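Local coordinates for putative major capsid protein (Cafeteriavirus-dependent mavirus, PDB 6G44) that probably builds the icosahedral shell of a virophage, as a double jelly-roll major capsid protein that assembles into trimers, at residues L75-T80 / T262-N267; S300-N305 / G465-L470; K318-T323 / Q453-T458. All blocks are in the same frame, centred on the assembly; numbering follows the deposited sequence.

Contact 1: residues L75-T80 / T262-N267; sequences LRVSFT and TGFKIN
The carbonyl oxygen of Thr80 is gripped twice: Thr262 N donates to it at 2.9 Å, and a water that also bonds Thr262 OG1 donates to Thr80 O from 3.2 Å. The bond is returned by Thr80 N to Thr262 O, with an N-H...O angle of 173°, and the pairs Ser78-Lys265 and Arg76-Asn267 extend the antiparallel ladder. Between Ser78 and Thr80 the register slips by one residue, and the extra residue lies in 262-267: a beta bulge, with Phe79 facing the Gly263-Phe264 step. The positive phi of Gly263 (65°) favours glycine, which suits this residue at a corner of the chain. Its carbonyl oxygen accepts a 2.8 Å bond from a second water, which also bonds Ser78 OG, while Asn53 takes up Gly263 N.

On the face carrying Val77 and Ile266 the contact is apolar in its side chains. The two run side by side, CG1 of Val77 resting 3.7 Å from CG1 of Ile266. With CG opposite its own backbone N (chi1 -176°), the Phe264 ring leans along the strand toward Val77, and its CZ comes within 3.8 Å of Val77 CG1, so this methyl touches both the ring, obliquely, and the Ile266 branch. Phe236, Ile59 and Phe61 close over this layer. On the opposite face, with Ser78, Lys265 and Thr80, Ser78 OG rests 3.5 Å from Lys265 CB, and Thr80 OG1 turns to Asp199 on the neighbouring strand 195-205. The chemistry thus divides between a buried hydrocarbon face and one of hydroxyls and long charged chains, with water serving the bulge where Thr262 and Gly263 are exposed.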
loop_
_atom_site.group_PDB
_atom_site.type_symbol
_atom_site.label_atom_id
_atom_site.label_comp_id
_atom_site.label_asym_id
_atom_site.label_seq_id
_atom_site.Cartn_x
_atom_site.Cartn_y
_atom_site.Cartn_z
ATOM N N LEU C 75 -7.691 6.425 24.930
ATOM C CA LEU C 75 -8.942 6.902 25.479
ATOM C C LEU C 75 -10.104 6.340 24.683
ATOM O O LEU C 75 -10.126 6.435 23.443
ATOM C CB LEU C 75 -8.972 8.433 25.440
ATOM C CG LEU C 75 -7.897 9.137 26.253
ATOM C CD1 LEU C 75 -7.821 10.631 25.963
ATOM C CD2 LEU C 75 -8.114 8.921 27.755
ATOM N N ARG C 76 -11.089 5.769 25.381
ATOM C CA ARG C 76 -12.310 5.259 24.784
ATOM C C ARG C 76 -13.414 6.243 25.139
ATOM O O ARG C 76 -13.709 6.416 26.331
ATOM C CB ARG C 76 -12.657 3.840 25.266
ATOM C CG ARG C 76 -13.968 3.286 24.700
ATOM C CD ARG C 76 -14.463 2.118 25.557
ATOM N NE ARG C 76 -15.624 1.429 24.994
ATOM C CZ ARG C 76 -16.909 1.743 25.196
ATOM N NH1 ARG C 76 -17.276 2.801 25.929
ATOM N NH2 ARG C 76 -17.851 0.988 24.618
ATOM N N VAL C 77 -13.986 6.879 24.132
ATOM C CA VAL C 77 -15.103 7.815 24.330
ATOM C C VAL C 77 -16.344 7.238 23.735
ATOM O O VAL C 77 -16.299 6.576 22.688
ATOM C CB VAL C 77 -14.849 9.218 23.784
ATOM C CG1 VAL C 77 -13.686 9.891 24.498
ATOM C CG2 VAL C 77 -14.686 9.214 22.272
ATOM N N SER C 78 -17.472 7.467 24.403
ATOM C CA SER C 78 -18.758 7.121 23.867
ATOM C C SER C 78 -19.715 8.269 24.113
ATOM O O SER C 78 -19.616 8.947 25.133
ATOM C CB SER C 78 -19.287 5.816 24.440
ATOM O OG SER C 78 -19.531 5.925 25.801
ATOM N N PHE C 79 -20.591 8.513 23.154
ATOM C CA PHE C 79 -21.564 9.586 23.297
ATOM C C PHE C 79 -22.634 9.434 22.254
ATOM O O PHE C 79 -22.502 8.644 21.304
ATOM C CB PHE C 79 -20.882 10.942 23.144
ATOM C CG PHE C 79 -20.128 11.099 21.833
ATOM C CD1 PHE C 79 -20.771 11.566 20.691
ATOM C CD2 PHE C 79 -18.789 10.723 21.743
ATOM C CE1 PHE C 79 -20.080 11.693 19.486
ATOM C CE2 PHE C 79 -18.092 10.840 20.541
ATOM C CZ PHE C 79 -18.749 11.322 19.423
ATOM N N THR C 80 -23.691 10.224 22.411
ATOM C CA THR C 80 -24.737 10.351 21.422
ATOM C C THR C 80 -24.690 11.766 20.866
ATOM O O THR C 80 -24.601 12.721 21.627
ATOM C CB THR C 80 -26.131 10.063 22.031
ATOM O OG1 THR C 80 -26.166 8.720 22.525
ATOM C CG2 THR C 80 -27.235 10.269 21.013
ATOM N N THR C 262 -24.659 14.323 24.100
ATOM C CA THR C 262 -25.214 13.854 25.368
ATOM C C THR C 262 -24.656 12.494 25.710
ATOM O O THR C 262 -24.135 11.773 24.844
ATOM C CB THR C 262 -26.757 13.801 25.334
ATOM O OG1 THR C 262 -27.218 12.861 24.348
ATOM C CG2 THR C 262 -27.343 15.187 25.071
ATOM N N GLY C 263 -24.789 12.109 26.968
ATOM C CA GLY C 263 -24.398 10.796 27.419
ATOM C C GLY C 263 -22.905 10.537 27.304
ATOM O O GLY C 263 -22.500 9.378 27.227
ATOM N N PHE C 264 -22.109 11.591 27.302
ATOM C CA PHE C 264 -20.637 11.447 27.156
ATOM C C PHE C 264 -20.012 10.628 28.280
ATOM O O PHE C 264 -20.278 10.858 29.463
ATOM C CB PHE C 264 -19.974 12.800 27.034
ATOM C CG PHE C 264 -18.500 12.728 26.797
ATOM C CD1 PHE C 264 -18.026 12.585 25.509
ATOM C CD2 PHE C 264 -17.608 12.792 27.829
ATOM C CE1 PHE C 264 -16.655 12.518 25.275
ATOM C CE2 PHE C 264 -16.238 12.725 27.604
ATOM C CZ PHE C 264 -15.770 12.560 26.317
ATOM N N LYS C 265 -19.208 9.631 27.886
ATOM C CA LYS C 265 -18.418 8.835 28.798
ATOM C C LYS C 265 -17.007 8.706 28.236
ATOM O O LYS C 265 -16.816 8.753 27.014
ATOM C CB LYS C 265 -19.011 7.448 28.960
ATOM C CG LYS C 265 -20.408 7.436 29.572
ATOM C CD LYS C 265 -20.381 7.854 31.026
ATOM C CE LYS C 265 -21.754 7.775 31.693
ATOM N NZ LYS C 265 -21.704 8.456 33.032
ATOM N N ILE C 266 -16.038 8.578 29.127
ATOM C CA ILE C 266 -14.640 8.424 28.749
ATOM C C ILE C 266 -13.924 7.538 29.752
ATOM O O ILE C 266 -14.129 7.672 30.971
ATOM C CB ILE C 266 -13.948 9.788 28.570
ATOM C CG1 ILE C 266 -12.521 9.633 27.981
ATOM C CG2 ILE C 266 -13.943 10.585 29.867
ATOM C CD1 ILE C 266 -11.855 10.946 27.654
ATOM N N ASN C 267 -13.139 6.588 29.238
ATOM C CA ASN C 267 -12.260 5.747 30.052
ATOM C C ASN C 267 -10.863 5.756 29.444
ATOM O O ASN C 267 -10.729 5.952 28.238
ATOM C CB ASN C 267 -12.796 4.316 30.088
ATOM C CG ASN C 267 -14.130 4.199 30.806
ATOM O OD1 ASN C 267 -14.499 5.058 31.601
ATOM N ND2 ASN C 267 -14.833 3.108 30.572
HETATM O O HOH W 1 -22.163 6.923 26.000
HETATM O O HOH W 2 -27.498 13.947 21.872
#

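Contact 2: residues S300-N305 / G465-L470; sequences SSMCLN and GAHYKL. With SO4 (sulfate ion), chain B.
Met302 lies over one face of the His467 imidazole, its SD 4.0 Å from the ring centroid and 22° off the normal, displaced toward the rim, while Met302 CB makes a CH-pi contact with the ring. The methionine chain leaves with CG opposite the backbone N and then bends (chi2 62°), which turns the thioether back across the partner strand and sets CE 3.4 Å from Gly465 C. Gly465, having no side chain, also receives Leu304, whose CD2 touches Gly465 CA at 3.9 Å.

At the edge of the imidazole sits a sulfate, probably from the crystallisation liquor. His467 N donates to its O1 at 2.9 Å, and ND1 points at O2, although that distance is too short to be trusted in detail; Thr343 OG1 also bonds the ion. The ring is thus flanked by sulfur on a face and by the anion at its edge.

Behind these side chains the backbone fixes the register. Cys303 and Ala466 exchange two hydrogen bonds, Cys303 N reaching Ala466 O at 2.9 Å, and Ser301 and Tyr468 form the next hydrogen-bonded pair. On that buried face Cys303 CB lies 4.1 Å from Tyr468 CD1, and the Cys303 sulfur stands obliquely beside the ring. The Tyr468 hydroxyl is bonded to Glu460.

In the sheet, strand 464-482 is bordered by 286-305 and by 334-341. Lys469 makes backbone bonds with Ser340 of strand 334-341, and His467 with Glu342 just beyond its end. Cys303 and Tyr468 face inward onto Phe456 of strand 448-457, and Ser301 onto Leu321 of strand 319-328.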
loop_
_atom_site.group_PDB
_atom_site.type_symbol
_atom_site.label_atom_id
_atom_site.label_comp_id
_atom_site.label_asym_id
_atom_site.label_seq_id
_atom_site.Cartn_x
_atom_site.Cartn_y
_atom_site.Cartn_z
ATOM N N SER C 300 -0.921 37.443 12.406
ATOM C CA SER C 300 -2.134 37.369 11.600
ATOM C C SER C 300 -2.394 38.656 10.835
ATOM O O SER C 300 -1.805 39.695 11.129
ATOM C CB SER C 300 -3.331 37.025 12.482
ATOM O OG SER C 300 -3.623 38.087 13.375
ATOM N N SER C 301 -3.262 38.560 9.836
ATOM C CA SER C 301 -3.782 39.727 9.128
ATOM C C SER C 301 -5.168 39.416 8.585
ATOM O O SER C 301 -5.587 38.246 8.469
ATOM C CB SER C 301 -2.858 40.161 8.000
ATOM O OG SER C 301 -2.880 39.226 6.919
ATOM N N MET C 302 -5.888 40.488 8.265
ATOM C CA MET C 302 -7.120 40.390 7.519
ATOM C C MET C 302 -6.710 40.334 6.062
ATOM O O MET C 302 -6.140 41.285 5.542
ATOM C CB MET C 302 -8.022 41.621 7.778
ATOM C CG MET C 302 -9.351 41.606 7.015
ATOM S SD MET C 302 -10.383 40.206 7.479
ATOM C CE MET C 302 -11.885 40.523 6.565
ATOM N N CYS C 303 -7.017 39.208 5.410
ATOM C CA CYS C 303 -6.665 38.980 4.018
ATOM C C CYS C 303 -7.875 39.206 3.122
ATOM O O CYS C 303 -8.866 38.489 3.236
ATOM C CB CYS C 303 -6.146 37.538 3.857
ATOM S SG CYS C 303 -4.539 37.288 4.632
ATOM N N LEU C 304 -7.788 40.216 2.244
ATOM C CA LEU C 304 -8.897 40.608 1.359
ATOM C C LEU C 304 -8.566 40.170 -0.037
ATOM O O LEU C 304 -7.494 40.502 -0.543
ATOM C CB LEU C 304 -9.071 42.145 1.347
ATOM C CG LEU C 304 -9.348 42.856 2.672
ATOM C CD1 LEU C 304 -9.535 44.351 2.410
ATOM C CD2 LEU C 304 -10.556 42.278 3.377
ATOM N N ASN C 305 -9.480 39.434 -0.662
ATOM C CA ASN C 305 -9.347 39.106 -2.082
ATOM C C ASN C 305 -10.134 40.079 -2.946
ATOM O O ASN C 305 -11.262 40.439 -2.615
ATOM C CB ASN C 305 -9.783 37.667 -2.331
ATOM C CG ASN C 305 -8.755 36.664 -1.816
ATOM O OD1 ASN C 305 -7.598 37.003 -1.569
ATOM N ND2 ASN C 305 -9.182 35.420 -1.670
ATOM N N GLY C 465 -13.088 38.953 2.586
ATOM C CA GLY C 465 -11.850 38.550 3.217
ATOM C C GLY C 465 -12.093 37.817 4.499
ATOM O O GLY C 465 -13.236 37.611 4.913
ATOM N N ALA C 466 -10.989 37.427 5.138
ATOM C CA ALA C 466 -11.033 36.694 6.389
ATOM C C ALA C 466 -9.659 36.741 7.011
ATOM O O ALA C 466 -8.688 37.031 6.334
ATOM C CB ALA C 466 -11.450 35.263 6.175
ATOM N N HIS C 467 -9.600 36.520 8.316
ATOM C CA HIS C 467 -8.342 36.535 9.038
ATOM C C HIS C 467 -7.597 35.212 8.883
ATOM O O HIS C 467 -8.207 34.158 9.059
ATOM C CB HIS C 467 -8.559 36.805 10.532
ATOM C CG HIS C 467 -8.785 38.248 10.861
ATOM N ND1 HIS C 467 -10.043 38.801 10.938
ATOM C CD2 HIS C 467 -7.914 39.247 11.132
ATOM C CE1 HIS C 467 -9.938 40.084 11.245
ATOM N NE2 HIS C 467 -8.660 40.379 11.379
ATOM N N TYR C 468 -6.296 35.314 8.593
ATOM C CA TYR C 468 -5.372 34.166 8.484
ATOM C C TYR C 468 -4.198 34.364 9.417
ATOM O O TYR C 468 -3.723 35.495 9.612
ATOM C CB TYR C 468 -4.871 33.944 7.027
ATOM C CG TYR C 468 -5.954 33.285 6.202
ATOM C CD1 TYR C 468 -7.020 34.027 5.721
ATOM C CD2 TYR C 468 -5.968 31.903 5.987
ATOM C CE1 TYR C 468 -8.062 33.430 5.033
ATOM C CE2 TYR C 468 -7.000 31.296 5.290
ATOM C CZ TYR C 468 -8.045 32.067 4.826
ATOM O OH TYR C 468 -9.047 31.439 4.175
ATOM N N LYS C 469 -3.735 33.255 9.993
ATOM C CA LYS C 469 -2.645 33.262 10.956
ATOM C C LYS C 469 -1.488 32.396 10.458
ATOM O O LYS C 469 -1.644 31.192 10.262
ATOM C CB LYS C 469 -3.128 32.765 12.304
ATOM C CG LYS C 469 -2.077 32.761 13.390
ATOM C CD LYS C 469 -2.585 32.126 14.677
ATOM C CE LYS C 469 -3.495 33.056 15.446
ATOM N NZ LYS C 469 -3.784 32.528 16.806
ATOM N N LEU C 470 -0.334 33.015 10.287
ATOM C CA LEU C 470 0.936 32.310 10.023
ATOM C C LEU C 470 1.446 31.771 11.351
ATOM O O LEU C 470 1.575 32.521 12.320
ATOM C CB LEU C 470 1.965 33.256 9.391
ATOM C CG LEU C 470 3.417 32.790 9.339
ATOM C CD1 LEU C 470 3.588 31.468 8.579
ATOM C CD2 LEU C 470 4.343 33.834 8.755
HETATM S S SO4 B . -12.560 36.490 10.653
HETATM O O1 SO4 B . -12.327 36.236 9.234
HETATM O O2 SO4 B . -12.385 37.929 10.956
HETATM O O3 SO4 B . -11.595 35.723 11.489
HETATM O O4 SO4 B . -13.935 36.043 10.968
#

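Contact 3: residues K318-T323 / Q453-T458; sequences KHILTT and QATFVT. With SO4 (sulfate ion), chain D.
Gln453 meets Thr322 and Ile320 through its aliphatic part: CG lies 3.5 Å from Thr322 OG1 and 3.7 Å from Ile320 CG2. Its NE2 donates to a water at 2.7 Å that also bonds Thr322 OG1, closing a small bridge on this face. Ala454 turns inward and pairs with Leu321, Ala454 N donating to Leu321 O at 2.8 Å. Thr455 returns to the outer face, alongside Ile320, with CG2 3.9 Å from Lys318 CB; the Lys318 backbone N binds a sulfate that Lys307 and Asn317 also hold.

Phe456 carries the inner face. Its CG sits between backbone N and carbonyl carbon (chi1 59°), which folds the ring across toward the other strand: His319 CB stands over a face, 22° off the normal, and Leu321 CD1 packs obliquely at 3.6 Å from CZ. Phe456 N donates to His319 O at 2.8 Å. Last, Thr458 OG1 crosses beside the imidazole, 3.5 Å from His319 NE2, which is itself bonded to Asn305. These strands belong to a four-stranded antiparallel sheet with 355-363 and 366-369, packed on strands 286-305 and 464-482, consistent with a wall of a viral jelly roll.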
loop_
_atom_site.group_PDB
_atom_site.type_symbol
_atom_site.label_atom_id
_atom_site.label_comp_id
_atom_site.label_asym_id
_atom_site.label_seq_id
_atom_site.Cartn_x
_atom_site.Cartn_y
_atom_site.Cartn_z
ATOM N N LYS C 318 -1.837 37.599 -3.806
ATOM C CA LYS C 318 -0.697 37.012 -3.111
ATOM C C LYS C 318 -0.542 37.743 -1.802
ATOM O O LYS C 318 -0.015 38.862 -1.783
ATOM C CB LYS C 318 0.581 37.121 -3.946
ATOM C CG LYS C 318 0.481 36.473 -5.322
ATOM C CD LYS C 318 1.814 36.506 -6.065
ATOM C CE LYS C 318 1.681 36.723 -7.558
ATOM N NZ LYS C 318 0.952 35.648 -8.292
ATOM N N HIS C 319 -1.030 37.135 -0.726
ATOM C CA HIS C 319 -0.947 37.677 0.629
ATOM C C HIS C 319 0.390 37.328 1.248
ATOM O O HIS C 319 0.935 36.260 0.995
ATOM C CB HIS C 319 -2.059 37.105 1.481
ATOM C CG HIS C 319 -3.414 37.430 0.962
ATOM N ND1 HIS C 319 -3.911 38.716 0.993
ATOM C CD2 HIS C 319 -4.348 36.668 0.350
ATOM C CE1 HIS C 319 -5.115 38.718 0.447
ATOM N NE2 HIS C 319 -5.403 37.493 0.041
ATOM N N ILE C 320 0.948 38.248 2.026
ATOM C CA ILE C 320 2.230 38.029 2.693
ATOM C C ILE C 320 2.088 38.231 4.182
ATOM O O ILE C 320 1.477 39.213 4.654
ATOM C CB ILE C 320 3.331 38.967 2.131
ATOM C CG1 ILE C 320 3.455 38.800 0.608
ATOM C CG2 ILE C 320 4.663 38.724 2.837
ATOM C CD1 ILE C 320 4.322 39.823 -0.109
ATOM N N LEU C 321 2.685 37.328 4.944
ATOM C CA LEU C 321 2.793 37.491 6.390
ATOM C C LEU C 321 4.227 37.181 6.762
ATOM O O LEU C 321 4.843 36.258 6.213
ATOM C CB LEU C 321 1.832 36.567 7.137
ATOM C CG LEU C 321 0.352 36.933 7.197
ATOM C CD1 LEU C 321 -0.502 35.806 7.767
ATOM C CD2 LEU C 321 0.185 38.196 8.045
ATOM N N THR C 322 4.763 37.956 7.710
ATOM C CA THR C 322 6.106 37.758 8.208
ATOM C C THR C 322 6.096 37.760 9.732
ATOM O O THR C 322 5.626 38.724 10.350
ATOM C CB THR C 322 7.062 38.874 7.719
ATOM O OG1 THR C 322 7.011 38.975 6.284
ATOM C CG2 THR C 322 8.482 38.595 8.136
ATOM N N THR C 323 6.645 36.709 10.347
ATOM C CA THR C 323 6.714 36.657 11.802
ATOM C C THR C 323 7.601 37.780 12.316
ATOM O O THR C 323 8.460 38.288 11.611
ATOM C CB THR C 323 7.312 35.336 12.343
ATOM O OG1 THR C 323 8.682 35.216 11.957
ATOM C CG2 THR C 323 6.506 34.119 11.865
ATOM N N GLN C 453 8.843 34.523 6.388
ATOM C CA GLN C 453 7.888 35.212 5.514
ATOM C C GLN C 453 7.189 34.138 4.668
ATOM O O GLN C 453 7.884 33.325 4.064
ATOM C CB GLN C 453 8.635 36.177 4.601
ATOM C CG GLN C 453 7.762 36.860 3.556
ATOM C CD GLN C 453 8.556 37.517 2.458
ATOM O OE1 GLN C 453 8.734 36.949 1.385
ATOM N NE2 GLN C 453 9.095 38.703 2.747
ATOM N N ALA C 454 5.866 34.134 4.651
ATOM C CA ALA C 454 5.090 33.227 3.802
ATOM C C ALA C 454 4.233 34.054 2.864
ATOM O O ALA C 454 3.564 34.980 3.321
ATOM C CB ALA C 454 4.187 32.335 4.638
ATOM N N THR C 455 4.243 33.699 1.583
ATOM C CA THR C 455 3.346 34.256 0.583
ATOM C C THR C 455 2.311 33.177 0.267
ATOM O O THR C 455 2.683 32.007 0.029
ATOM C CB THR C 455 4.133 34.680 -0.675
ATOM O OG1 THR C 455 5.217 35.557 -0.302
ATOM C CG2 THR C 455 3.236 35.386 -1.661
ATOM N N PHE C 456 1.042 33.544 0.244
ATOM C CA PHE C 456 -0.018 32.547 0.185
ATOM C C PHE C 456 -1.275 33.061 -0.455
ATOM O O PHE C 456 -1.527 34.272 -0.514
ATOM C CB PHE C 456 -0.322 32.001 1.589
ATOM C CG PHE C 456 -0.743 33.065 2.574
ATOM C CD1 PHE C 456 0.218 33.765 3.300
ATOM C CD2 PHE C 456 -2.079 33.373 2.760
ATOM C CE1 PHE C 456 -0.179 34.746 4.216
ATOM C CE2 PHE C 456 -2.479 34.338 3.676
ATOM C CZ PHE C 456 -1.512 35.034 4.377
ATOM N N VAL C 457 -2.076 32.112 -0.916
ATOM C CA VAL C 457 -3.385 32.398 -1.504
ATOM C C VAL C 457 -4.505 31.809 -0.637
ATOM O O VAL C 457 -4.343 30.760 0.014
ATOM C CB VAL C 457 -3.499 31.870 -2.953
ATOM C CG1 VAL C 457 -2.522 32.579 -3.874
ATOM C CG2 VAL C 457 -3.296 30.354 -3.033
ATOM N N THR C 458 -5.649 32.490 -0.646
ATOM C CA THR C 458 -6.772 32.157 0.222
ATOM C C THR C 458 -8.034 31.941 -0.610
ATOM O O THR C 458 -8.157 32.478 -1.727
ATOM C CB THR C 458 -7.011 33.291 1.226
ATOM O OG1 THR C 458 -7.213 34.495 0.488
ATOM C CG2 THR C 458 -5.819 33.467 2.163
HETATM S S SO4 D . -2.013 41.089 -5.428
HETATM O O1 SO4 D . -2.828 41.372 -6.628
HETATM O O2 SO4 D . -1.020 42.156 -5.175
HETATM O O3 SO4 D . -2.933 41.078 -4.270
HETATM O O4 SO4 D . -1.273 39.805 -5.633
HETATM O O HOH W 3 9.208 40.054 5.076
#

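How the contacts relate
Contacts 2 and 3 are neighbours: their centres lie 9 Å apart, and strands 286-305 and 319-328, like 448-457 and 464-482, follow each other in the chain. They join through Asn305, whose OD1 is 2.8 Å from His319 NE2 and whose ND2 is 3.1 Å from Thr458 OG1, both probable hydrogen bonds. Ser301 and Cys303 of one sheet meeting Leu321, His319 and Phe456 of the other is consistent with two facing sheets of one jelly roll. Each contact holds a separate sulfate, at His467 and at Lys318, both probably from the crystallisation liquor. Contact 1 stands apart, its centre 36 Å from contact 2 and 40 Å from contact 3, consistent with the other barrel.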